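Local atomic coordinates of methanol--corrinoid protein co-methyltransferase (Methanosarcina barkeri, PDB entry 2I2X), a protein that catalyses the transfer of the methyl group of methanol to the cob(I)amide carried by its partner corrinoid protein, the first step of methanol-based methanogenesis. Residues M17-S22 with G37-E42; C269-I274 with T285-T290; I389-K394 with L432-D437; A396-C401 with A428-P433. One frame throughout, in Å; residues are numbered along the deposited sequence.

Interaction 1 of 4, residues M17-S22 with G37-E42; sequences MTFGVS and GYTIPE
Phe19 brushes Thr39 at one end of the contact: Phe19 CB lies 4.2 Å from Thr39 CG2, and the methyl comes to the ring obliquely. With CG held between the backbone N and the carbonyl carbon (chi1 52°), the ring goes instead to helices 325-345 and 349-361, against Met340, Leu352 and Met356. Gly20 has the largest share of the contact. The same methyl of Thr39 sits over the Gly20 backbone, with Thr39 CG2 3.6 Å from Gly20 N. The carbonyl of Gly20 faces the other segment and accepts the amide of Gly37, Gly37 N to Gly20 O 2.7 Å. Tyr38 N is also near, 3.1 Å from Gly20 O. Val21 begins a short strand and adds its CB, 4.2 Å from Gly37 N, while its own carbonyl is taken by Lys277. Beyond the contact the second segment runs into strand 40-43, the first strand of the TIM barrel, and Thr39 N is held by Asn341. The chemistry is thus mainly backbone to backbone and depends on glycine. Gly20 has a positive phi, and a beta carbon there would stand only 3.1 Å from Thr39 N, in the way of the other segment. Gly37 is glycine for local reasons: its backbone angles would jam a beta carbon against the preceding carbonyl oxygen.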
loop_
_atom_site.group_PDB
_atom_site.type_symbol
_atom_site.label_atom_id
_atom_site.label_comp_id
_atom_site.label_asym_id
_atom_site.label_seq_id
_atom_site.Cartn_x
_atom_site.Cartn_y
_atom_site.Cartn_z
ATOM N N MET A 17 21.523 -1.257 22.138
ATOM C CA MET A 17 20.237 -1.506 21.505
ATOM C C MET A 17 20.349 -1.694 19.972
ATOM O O MET A 17 21.119 -1.002 19.271
ATOM C CB MET A 17 19.268 -0.387 21.838
ATOM C CG MET A 17 18.982 -0.246 23.354
ATOM S SD MET A 17 17.901 1.153 23.693
ATOM C CE MET A 17 16.368 0.349 23.316
ATOM N N THR A 18 19.575 -2.645 19.474
ATOM C CA THR A 18 19.538 -2.917 18.072
ATOM C C THR A 18 18.174 -3.506 17.717
ATOM O O THR A 18 17.359 -3.815 18.614
ATOM C CB THR A 18 20.726 -3.827 17.631
ATOM O OG1 THR A 18 20.977 -3.625 16.244
ATOM C CG2 THR A 18 20.449 -5.315 17.874
ATOM N N PHE A 19 17.925 -3.659 16.410
ATOM C CA PHE A 19 16.677 -4.263 15.967
ATOM C C PHE A 19 16.740 -5.810 15.936
ATOM O O PHE A 19 17.830 -6.386 15.815
ATOM C CB PHE A 19 16.229 -3.654 14.648
ATOM C CG PHE A 19 17.297 -3.650 13.552
ATOM C CD1 PHE A 19 17.736 -2.451 13.008
ATOM C CD2 PHE A 19 17.790 -4.840 13.028
ATOM C CE1 PHE A 19 18.692 -2.435 11.962
ATOM C CE2 PHE A 19 18.729 -4.837 12.015
ATOM C CZ PHE A 19 19.193 -3.628 11.461
ATOM N N GLY A 20 15.595 -6.469 16.101
ATOM C CA GLY A 20 15.514 -7.930 16.074
ATOM C C GLY A 20 16.150 -8.665 17.246
ATOM O O GLY A 20 16.091 -9.920 17.356
ATOM N N VAL A 21 16.796 -7.903 18.118
ATOM C CA VAL A 21 17.218 -8.510 19.366
ATOM C C VAL A 21 16.783 -7.759 20.609
ATOM O O VAL A 21 16.848 -6.534 20.712
ATOM C CB VAL A 21 18.754 -9.018 19.385
ATOM C CG1 VAL A 21 19.501 -8.682 18.125
ATOM C CG2 VAL A 21 19.498 -8.613 20.648
ATOM N N SER A 22 16.299 -8.527 21.553
ATOM C CA SER A 22 16.101 -7.955 22.856
ATOM C C SER A 22 16.719 -8.854 23.904
ATOM O O SER A 22 16.939 -10.053 23.667
ATOM C CB SER A 22 14.634 -7.643 23.101
ATOM O OG SER A 22 13.831 -8.698 22.633
ATOM N N GLY A 37 17.089 -12.442 17.508
ATOM C CA GLY A 37 18.071 -12.440 16.426
ATOM C C GLY A 37 17.422 -12.336 15.040
ATOM O O GLY A 37 18.063 -12.620 14.067
ATOM N N TYR A 38 16.138 -11.953 14.963
ATOM C CA TYR A 38 15.506 -11.630 13.677
ATOM C C TYR A 38 14.227 -10.793 13.827
ATOM O O TYR A 38 13.415 -11.067 14.712
ATOM C CB TYR A 38 15.221 -12.884 12.830
ATOM C CG TYR A 38 14.296 -13.914 13.440
ATOM C CD1 TYR A 38 14.794 -14.976 14.201
ATOM C CD2 TYR A 38 12.928 -13.836 13.238
ATOM C CE1 TYR A 38 13.932 -15.942 14.746
ATOM C CE2 TYR A 38 12.052 -14.792 13.770
ATOM C CZ TYR A 38 12.557 -15.847 14.521
ATOM O OH TYR A 38 11.663 -16.805 14.994
ATOM N N THR A 39 14.056 -9.804 12.949
ATOM C CA THR A 39 12.832 -9.014 12.926
ATOM C C THR A 39 11.712 -9.812 12.264
ATOM O O THR A 39 11.974 -10.671 11.421
ATOM C CB THR A 39 13.032 -7.688 12.179
ATOM O OG1 THR A 39 13.474 -7.957 10.835
ATOM C CG2 THR A 39 14.064 -6.800 12.901
ATOM N N ILE A 40 10.469 -9.540 12.649
ATOM C CA ILE A 40 9.320 -10.276 12.108
ATOM C C ILE A 40 8.241 -9.319 11.620
ATOM O O ILE A 40 7.873 -8.385 12.349
ATOM C CB ILE A 40 8.669 -11.168 13.159
ATOM C CG1 ILE A 40 9.664 -12.167 13.739
ATOM C CG2 ILE A 40 7.519 -11.928 12.562
ATOM C CD1 ILE A 40 9.340 -12.505 15.183
ATOM N N PRO A 41 7.719 -9.544 10.390
ATOM C CA PRO A 41 6.609 -8.683 9.968
ATOM C C PRO A 41 5.334 -9.033 10.721
ATOM O O PRO A 41 5.084 -10.200 11.012
ATOM C CB PRO A 41 6.475 -8.990 8.467
ATOM C CG PRO A 41 6.999 -10.398 8.320
ATOM C CD PRO A 41 8.080 -10.544 9.363
ATOM N N GLU A 42 4.534 -8.014 11.020
ATOM C CA GLU A 42 3.260 -8.175 11.728
ATOM C C GLU A 42 2.187 -7.469 10.902
ATOM O O GLU A 42 2.156 -6.232 10.822
ATOM C CB GLU A 42 3.342 -7.592 13.155
ATOM C CG GLU A 42 2.017 -7.663 13.999
ATOM C CD GLU A 42 2.225 -7.666 15.570
ATOM O OE1 GLU A 42 3.215 -7.093 16.115
ATOM O OE2 GLU A 42 1.389 -8.274 16.274
#

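Interaction 2 of 4, residues C269-I274 with T285-T290; sequences CGYENI and TMEGKT. With ZN (zinc ion), chain Q.
At the zinc site in the mouth of the TIM barrel, the loop bearing the metal ligand Cys269 packs against barrel strand 285-287, with Glu287 lying next to the cysteine. The loop turns sharply, through an inverse gamma turn centred on Gly270 and a type I turn from Gly270 to Asn273, before helix 273-280. Asn273 ties this turn to the strand: its ND2 donates to Thr285 O at 3.3 Å, an N-H...O angle of 157°, the acceptor lying in the amide plane and the donor in the carbonyl plane. Met286 folds back against the turn, bent at chi2 (-70°) and again at chi3; its SD lies 3.7 Å from Asn273 CB and its CE 3.5 Å from Tyr271 O. Tyr271 crosses Glu287 at about a right angle, ring and carboxylate planes 79° apart. Its CE2 reaches Glu287 O at 3.3 Å and its OH passes Glu287 CG at 3.7 Å before bonding to Asp297. A leucine in its place would probably leave Asp297 without its hydroxyl partner and open a gap beside Glu287, whose chain could then shift. Glu287 OE2 is hydrogen-bonded to His295 NE2, which probably helps to keep the carboxylate beside the loop, Glu287 CD 3.6 Å from Cys269 CA. Glu164 and Cys220 complete the protein ligands of the zinc. The beta carbon of Cys269 points away from the strand overall; Cys269 SG binds the zinc at 2.4 Å, while Cys269 CB stays 3.7 Å from Glu287 OE2.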
loop_
_atom_site.group_PDB
_atom_site.type_symbol
_atom_site.label_atom_id
_atom_site.label_comp_id
_atom_site.label_asym_id
_atom_site.label_seq_id
_atom_site.Cartn_x
_atom_site.Cartn_y
_atom_site.Cartn_z
ATOM N N CYS A 269 1.486 0.497 17.476
ATOM C CA CYS A 269 1.232 1.937 17.517
ATOM C C CYS A 269 1.808 2.612 18.772
ATOM O O CYS A 269 1.674 3.842 18.954
ATOM C CB CYS A 269 -0.261 2.245 17.361
ATOM S SG CYS A 269 -1.325 1.462 18.596
ATOM N N GLY A 270 2.476 1.815 19.596
ATOM C CA GLY A 270 3.236 2.321 20.747
ATOM C C GLY A 270 4.574 2.883 20.294
ATOM O O GLY A 270 5.626 2.276 20.507
ATOM N N TYR A 271 4.564 4.056 19.669
ATOM C CA TYR A 271 5.817 4.649 19.281
ATOM C C TYR A 271 6.755 4.867 20.459
ATOM O O TYR A 271 7.976 4.891 20.276
ATOM C CB TYR A 271 5.553 5.963 18.602
ATOM C CG TYR A 271 5.005 5.865 17.186
ATOM C CD1 TYR A 271 3.651 5.685 16.962
ATOM C CD2 TYR A 271 5.844 6.023 16.076
ATOM C CE1 TYR A 271 3.135 5.654 15.686
ATOM C CE2 TYR A 271 5.340 5.975 14.789
ATOM C CZ TYR A 271 3.972 5.797 14.597
ATOM O OH TYR A 271 3.418 5.772 13.318
ATOM N N GLU A 272 6.191 5.060 21.658
ATOM C CA GLU A 272 6.985 5.204 22.856
ATOM C C GLU A 272 7.687 3.894 23.251
ATOM O O GLU A 272 8.498 3.881 24.191
ATOM C CB GLU A 272 6.116 5.715 24.019
ATOM C CG GLU A 272 5.040 4.722 24.587
ATOM C CD GLU A 272 3.770 4.644 23.742
ATOM O OE1 GLU A 272 2.767 4.070 24.257
ATOM O OE2 GLU A 272 3.775 5.131 22.571
ATOM N N ASN A 273 7.369 2.790 22.549
ATOM C CA ASN A 273 7.996 1.484 22.824
ATOM C C ASN A 273 9.520 1.531 22.786
ATOM O O ASN A 273 10.197 0.707 23.440
ATOM C CB ASN A 273 7.494 0.390 21.883
ATOM C CG ASN A 273 6.059 -0.022 22.162
ATOM O OD1 ASN A 273 5.481 0.316 23.206
ATOM N ND2 ASN A 273 5.454 -0.728 21.201
ATOM N N ILE A 274 10.074 2.483 22.038
ATOM C CA ILE A 274 11.535 2.576 22.012
ATOM C C ILE A 274 12.068 2.914 23.440
ATOM O O ILE A 274 13.038 2.303 23.939
ATOM C CB ILE A 274 12.060 3.535 20.906
ATOM C CG1 ILE A 274 13.586 3.640 20.935
ATOM C CG2 ILE A 274 11.425 4.946 21.037
ATOM C CD1 ILE A 274 14.326 2.398 20.606
ATOM N N THR A 285 6.970 -4.276 18.891
ATOM C CA THR A 285 6.596 -3.974 17.530
ATOM C C THR A 285 6.598 -2.469 17.287
ATOM O O THR A 285 6.264 -1.685 18.185
ATOM C CB THR A 285 5.226 -4.536 17.232
ATOM O OG1 THR A 285 5.231 -5.916 17.592
ATOM C CG2 THR A 285 4.910 -4.424 15.768
ATOM N N MET A 286 6.964 -2.068 16.068
ATOM C CA MET A 286 6.885 -0.650 15.671
ATOM C C MET A 286 6.166 -0.532 14.331
ATOM O O MET A 286 5.910 -1.557 13.668
ATOM C CB MET A 286 8.273 -0.014 15.605
ATOM C CG MET A 286 9.127 -0.212 16.863
ATOM S SD MET A 286 8.589 0.697 18.346
ATOM C CE MET A 286 8.933 2.431 17.937
ATOM N N GLU A 287 5.846 0.702 13.933
ATOM C CA GLU A 287 5.226 0.988 12.640
ATOM C C GLU A 287 5.686 2.354 12.172
ATOM O O GLU A 287 5.805 3.286 12.978
ATOM C CB GLU A 287 3.705 0.998 12.748
ATOM C CG GLU A 287 3.159 2.096 13.655
ATOM C CD GLU A 287 1.698 1.892 13.990
ATOM O OE1 GLU A 287 1.319 0.742 14.272
ATOM O OE2 GLU A 287 0.918 2.864 13.940
ATOM N N GLY A 288 5.923 2.487 10.873
ATOM C CA GLY A 288 6.349 3.752 10.322
ATOM C C GLY A 288 6.081 3.827 8.838
ATOM O O GLY A 288 4.941 3.760 8.393
ATOM N N LYS A 289 7.149 3.917 8.067
ATOM C CA LYS A 289 7.029 4.104 6.624
ATOM C C LYS A 289 6.101 3.099 5.921
ATOM O O LYS A 289 5.527 3.437 4.877
ATOM C CB LYS A 289 8.412 4.100 5.974
ATOM C CG LYS A 289 9.035 2.741 5.811
ATOM C CD LYS A 289 10.164 2.833 4.841
ATOM C CE LYS A 289 11.170 1.714 5.008
ATOM N NZ LYS A 289 12.420 2.044 4.222
ATOM N N THR A 290 5.996 1.879 6.466
ATOM C CA THR A 290 5.188 0.825 5.887
ATOM C C THR A 290 3.847 0.646 6.628
ATOM O O THR A 290 3.196 -0.413 6.553
ATOM C CB THR A 290 5.965 -0.491 5.761
ATOM O OG1 THR A 290 7.227 -0.226 5.150
ATOM C CG2 THR A 290 5.206 -1.508 4.851
HETATM ZN ZN ZN Q . -3.550 2.186 18.100
#

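Interaction 3 of 4, residues I389-K394 with L432-D437; sequences IYLRAK and LPDDMD
The link 432-435 and the start of helix 436-450 run past the first turns of helix 389-409, the backbones coming nearest at Tyr390 and Met436, whose CA atoms are 5.9 Å apart. Tyr390 reaches across with CG opposite the backbone N (chi1 159°), which sends the ring along the link. Its OH donates to Pro433 O at 2.6 Å, in the carbonyl plane with a C=O...O angle of 157°; the ring edge also passes Asp434 O, 3.6 Å from Tyr390 CE2. At the root of the ring, Tyr390 CB packs on Met436 CG at 3.5 Å, and the extended methionine runs on until its CE meets Ile389 CG1 at 3.7 Å. Phe439 stacks on the tyrosine ring. A phenylalanine here would probably leave Pro433 O without its hydroxyl donor and the link less firmly held to helix 389-409. One turn on, Lys394 bends at chi3 (78°) and chi4, bringing NZ 2.7 Å from Asp434 OD1 in a salt bridge that meets the oxygen almost straight off its C-O bond. The ammonium also donates to a water 2.8 Å from NZ, and this water in turn donates to Leu432 O. Asp435 then caps the next helix through Lys438 N, an N-cap junction docked on a neighbouring helix of the C-terminal helix bundle.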
loop_
_atom_site.group_PDB
_atom_site.type_symbol
_atom_site.label_atom_id
_atom_site.label_comp_id
_atom_site.label_asym_id
_atom_site.label_seq_id
_atom_site.Cartn_x
_atom_site.Cartn_y
_atom_site.Cartn_z
ATOM N N ILE A 389 4.887 7.088 40.193
ATOM C CA ILE A 389 4.307 7.187 38.847
ATOM C C ILE A 389 4.101 8.609 38.342
ATOM O O ILE A 389 4.156 8.852 37.122
ATOM C CB ILE A 389 2.987 6.382 38.692
ATOM C CG1 ILE A 389 1.919 6.829 39.716
ATOM C CG2 ILE A 389 3.271 4.879 38.786
ATOM C CD1 ILE A 389 0.532 6.224 39.472
ATOM N N TYR A 390 3.832 9.545 39.248
ATOM C CA TYR A 390 3.724 10.942 38.842
ATOM C C TYR A 390 5.103 11.508 38.550
ATOM O O TYR A 390 5.365 12.046 37.473
ATOM C CB TYR A 390 3.072 11.750 39.955
ATOM C CG TYR A 390 3.329 13.241 39.932
ATOM C CD1 TYR A 390 2.740 14.046 38.975
ATOM C CD2 TYR A 390 4.139 13.842 40.889
ATOM C CE1 TYR A 390 2.948 15.403 38.944
ATOM C CE2 TYR A 390 4.359 15.236 40.882
ATOM C CZ TYR A 390 3.743 16.009 39.899
ATOM O OH TYR A 390 3.918 17.384 39.853
ATOM N N LEU A 391 5.984 11.399 39.531
ATOM C CA LEU A 391 7.282 12.005 39.438
ATOM C C LEU A 391 8.106 11.445 38.283
ATOM O O LEU A 391 8.821 12.201 37.628
ATOM C CB LEU A 391 8.019 11.887 40.780
ATOM C CG LEU A 391 9.349 12.649 40.930
ATOM C CD1 LEU A 391 9.239 14.117 40.527
ATOM C CD2 LEU A 391 9.920 12.491 42.346
ATOM N N ARG A 392 8.043 10.136 38.045
ATOM C CA ARG A 392 8.760 9.557 36.890
ATOM C C ARG A 392 8.251 10.119 35.562
ATOM O O ARG A 392 9.036 10.405 34.660
ATOM C CB ARG A 392 8.766 8.016 36.899
ATOM C CG ARG A 392 7.484 7.323 36.500
ATOM C CD ARG A 392 7.529 5.836 36.953
ATOM N NE ARG A 392 6.468 5.053 36.328
ATOM C CZ ARG A 392 6.437 3.724 36.249
ATOM N NH1 ARG A 392 7.388 2.974 36.790
ATOM N NH2 ARG A 392 5.442 3.140 35.614
ATOM N N ALA A 393 6.940 10.302 35.469
ATOM C CA ALA A 393 6.315 10.887 34.299
ATOM C C ALA A 393 6.702 12.353 34.117
ATOM O O ALA A 393 6.995 12.815 32.980
ATOM C CB ALA A 393 4.800 10.722 34.359
ATOM N N LYS A 394 6.701 13.102 35.216
ATOM C CA LYS A 394 7.138 14.496 35.137
ATOM C C LYS A 394 8.603 14.566 34.681
ATOM O O LYS A 394 8.936 15.423 33.857
ATOM C CB LYS A 394 6.922 15.214 36.458
ATOM C CG LYS A 394 7.242 16.704 36.460
ATOM C CD LYS A 394 6.486 17.425 37.602
ATOM C CE LYS A 394 7.135 17.223 39.019
ATOM N NZ LYS A 394 8.568 17.703 39.114
ATOM N N LEU A 432 5.250 22.774 38.730
ATOM C CA LEU A 432 4.496 21.765 39.460
ATOM C C LEU A 432 5.239 21.320 40.713
ATOM O O LEU A 432 6.457 21.427 40.774
ATOM C CB LEU A 432 4.180 20.563 38.567
ATOM C CG LEU A 432 3.231 20.858 37.399
ATOM C CD1 LEU A 432 3.217 19.700 36.336
ATOM C CD2 LEU A 432 1.813 21.251 37.878
ATOM N N PRO A 433 4.509 20.823 41.721
ATOM C CA PRO A 433 5.171 20.331 42.943
ATOM C C PRO A 433 5.786 18.948 42.755
ATOM O O PRO A 433 5.271 18.142 41.958
ATOM C CB PRO A 433 4.015 20.216 43.923
ATOM C CG PRO A 433 2.831 19.874 43.040
ATOM C CD PRO A 433 3.043 20.684 41.788
ATOM N N ASP A 434 6.846 18.636 43.497
ATOM C CA ASP A 434 7.404 17.282 43.402
ATOM C C ASP A 434 6.553 16.216 44.051
ATOM O O ASP A 434 6.613 15.062 43.638
ATOM C CB ASP A 434 8.841 17.198 43.924
ATOM C CG ASP A 434 9.878 17.310 42.806
ATOM O OD1 ASP A 434 9.509 17.655 41.659
ATOM O OD2 ASP A 434 11.070 17.045 43.077
ATOM N N ASP A 435 5.748 16.610 45.034
ATOM C CA ASP A 435 4.889 15.691 45.794
ATOM C C ASP A 435 3.655 15.237 45.015
ATOM O O ASP A 435 2.785 16.059 44.659
ATOM C CB ASP A 435 4.454 16.359 47.101
ATOM C CG ASP A 435 3.433 15.546 47.862
ATOM O OD1 ASP A 435 3.847 14.573 48.544
ATOM O OD2 ASP A 435 2.214 15.868 47.776
ATOM N N MET A 436 3.552 13.925 44.808
ATOM C CA MET A 436 2.448 13.343 44.048
ATOM C C MET A 436 1.059 13.669 44.600
ATOM O O MET A 436 0.214 14.153 43.848
ATOM C CB MET A 436 2.622 11.820 43.898
ATOM C CG MET A 436 1.534 11.143 43.064
ATOM S SD MET A 436 1.817 9.382 42.751
ATOM C CE MET A 436 0.189 8.717 42.443
ATOM N N ASP A 437 0.795 13.370 45.878
ATOM C CA ASP A 437 -0.546 13.630 46.494
ATOM C C ASP A 437 -1.064 15.041 46.248
ATOM O O ASP A 437 -2.195 15.215 45.835
ATOM C CB ASP A 437 -0.554 13.322 47.999
ATOM C CG ASP A 437 -0.175 11.882 48.299
ATOM O OD1 ASP A 437 -0.431 11.006 47.440
ATOM O OD2 ASP A 437 0.402 11.624 49.382
HETATM O O HOH W 1 8.322 20.459 38.544
#

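Interaction 4 of 4, residues A396-C401 with A428-P433; sequences AAIECC and ALEALP
Two consecutive helices of the C-terminal helix bundle, 389-409 and 416-430, come together where Leu429 enters between Ala397, Ile398 and Cys401, positions that line one side of the first helix. This is the tight part. The leucine points toward helix 389-409, and both branches close on the small alanine: Leu429 CD1 and CD2 each lie 3.8 Å from Ala397 CB. CD1 also meets the sulfur one turn further on, with Cys401 SG at 4.0 Å. At the base of the leucine, Ile398 CG1 packs on Leu429 CB at 3.8 Å, the two chains sliding past each other in opposite directions. The isoleucine holds CG1 beside its backbone N (chi1 -72°), and this puts Ile398 CD1 4.0 Å from Leu429 O. Helix 240-259 backs the alanine and cysteine with Ile249 and Ile245, and Ile181 of helix 181-210 touches Leu429, so the Ala397, Cys401 and Leu429 part is buried. The other half is looser and faces solvent. Glu430 is exposed to solvent, its extended chain crossing the isoleucine at a slant; Glu430 CG is 4.1 Å from Ile398 CD1. Its carboxylate has a long, weak ion pair with Lys426 of its own helix. Against the isoleucine the carboxylate itself merely grazes, Glu430 OE1 being 4.2 Å from the methyl Ile398 CG2.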
loop_
_atom_site.group_PDB
_atom_site.type_symbol
_atom_site.label_atom_id
_atom_site.label_comp_id
_atom_site.label_asym_id
_atom_site.label_seq_id
_atom_site.Cartn_x
_atom_site.Cartn_y
_atom_site.Cartn_z
ATOM N N ALA A 396 10.198 12.607 32.715
ATOM C CA ALA A 396 10.282 12.274 31.312
ATOM C C ALA A 396 9.894 13.490 30.497
ATOM O O ALA A 396 10.585 13.855 29.538
ATOM C CB ALA A 396 9.387 11.060 30.979
ATOM N N ALA A 397 8.806 14.127 30.886
ATOM C CA ALA A 397 8.318 15.327 30.230
ATOM C C ALA A 397 9.360 16.444 30.236
ATOM O O ALA A 397 9.545 17.130 29.226
ATOM C CB ALA A 397 7.024 15.794 30.927
ATOM N N ILE A 398 10.050 16.624 31.367
ATOM C CA ILE A 398 11.044 17.707 31.491
ATOM C C ILE A 398 12.325 17.349 30.754
ATOM O O ILE A 398 12.961 18.215 30.147
ATOM C CB ILE A 398 11.334 18.091 32.980
ATOM C CG1 ILE A 398 10.126 18.839 33.572
ATOM C CG2 ILE A 398 12.608 18.957 33.091
ATOM C CD1 ILE A 398 10.140 18.935 35.123
ATOM N N GLU A 399 12.703 16.073 30.835
ATOM C CA GLU A 399 13.857 15.568 30.116
ATOM C C GLU A 399 13.636 15.710 28.607
ATOM O O GLU A 399 14.562 16.034 27.851
ATOM C CB GLU A 399 14.109 14.106 30.461
ATOM C CG GLU A 399 15.472 13.605 30.026
ATOM C CD GLU A 399 16.610 14.102 30.900
ATOM O OE1 GLU A 399 16.374 14.449 32.090
ATOM O OE2 GLU A 399 17.753 14.130 30.391
ATOM N N CYS A 400 12.401 15.466 28.187
ATOM C CA CYS A 400 12.033 15.635 26.798
ATOM C C CYS A 400 12.295 17.080 26.357
ATOM O O CYS A 400 12.940 17.309 25.318
ATOM C CB CYS A 400 10.559 15.229 26.577
ATOM S SG CYS A 400 9.887 15.628 24.920
ATOM N N CYS A 401 11.777 18.031 27.128
ATOM C CA CYS A 401 12.014 19.472 26.892
ATOM C C CYS A 401 13.497 19.800 26.782
ATOM O O CYS A 401 13.908 20.533 25.848
ATOM C CB CYS A 401 11.368 20.350 27.972
ATOM S SG CYS A 401 9.550 20.295 28.003
ATOM N N ALA A 428 5.604 25.433 32.637
ATOM C CA ALA A 428 4.429 24.852 33.314
ATOM C C ALA A 428 4.756 23.558 34.024
ATOM O O ALA A 428 4.241 23.311 35.109
ATOM C CB ALA A 428 3.274 24.630 32.345
ATOM N N LEU A 429 5.614 22.728 33.434
ATOM C CA LEU A 429 6.019 21.479 34.084
ATOM C C LEU A 429 6.934 21.753 35.262
ATOM O O LEU A 429 6.908 21.019 36.259
ATOM C CB LEU A 429 6.723 20.528 33.119
ATOM C CG LEU A 429 5.909 19.915 31.975
ATOM C CD1 LEU A 429 6.858 19.581 30.820
ATOM C CD2 LEU A 429 5.152 18.692 32.465
ATOM N N GLU A 430 7.741 22.805 35.141
ATOM C CA GLU A 430 8.711 23.100 36.173
ATOM C C GLU A 430 8.060 23.775 37.389
ATOM O O GLU A 430 8.619 23.750 38.472
ATOM C CB GLU A 430 9.908 23.880 35.610
ATOM C CG GLU A 430 10.788 23.001 34.715
ATOM C CD GLU A 430 12.086 23.641 34.257
ATOM O OE1 GLU A 430 13.126 22.947 34.293
ATOM O OE2 GLU A 430 12.081 24.810 33.829
ATOM N N ALA A 431 6.864 24.333 37.212
ATOM C CA ALA A 431 6.158 25.010 38.315
ATOM C C ALA A 431 5.381 24.027 39.181
ATOM O O ALA A 431 4.911 24.406 40.239
ATOM C CB ALA A 431 5.213 26.114 37.778
ATOM N N LEU A 432 5.250 22.774 38.730
ATOM C CA LEU A 432 4.496 21.765 39.460
ATOM C C LEU A 432 5.239 21.320 40.713
ATOM O O LEU A 432 6.457 21.427 40.774
ATOM C CB LEU A 432 4.180 20.563 38.567
ATOM C CG LEU A 432 3.231 20.858 37.399
ATOM C CD1 LEU A 432 3.217 19.700 36.336
ATOM C CD2 LEU A 432 1.813 21.251 37.878
ATOM N N PRO A 433 4.509 20.823 41.721
ATOM C CA PRO A 433 5.171 20.331 42.943
ATOM C C PRO A 433 5.786 18.948 42.755
ATOM O O PRO A 433 5.271 18.142 41.958
ATOM C CB PRO A 433 4.015 20.216 43.923
ATOM C CG PRO A 433 2.831 19.874 43.040
ATOM C CD PRO A 433 3.043 20.684 41.788
#

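Overall arrangement
The four contacts form two pairs. Interactions 1 and 2 belong to the TIM barrel, their centres 13 Å apart; they touch through a probable hydrogen bond between Glu42 OE1 and Thr285 OG1 (2.8 Å) and by packing of Met17 on Ile274. Interaction 2 holds the zinc ligand Cys269, and its Glu287 side chain is about 8 Å from the bound corrinoid. Interactions 3 and 4 lie in the helix bundle, centres 10 Å apart; both use helix 389-409 and share Leu432 and Pro433, the link between helices 416-430 and 436-450. They lie away from the metal and corrinoid sites, their centres 27 and 25 Å from the centre of interaction 2.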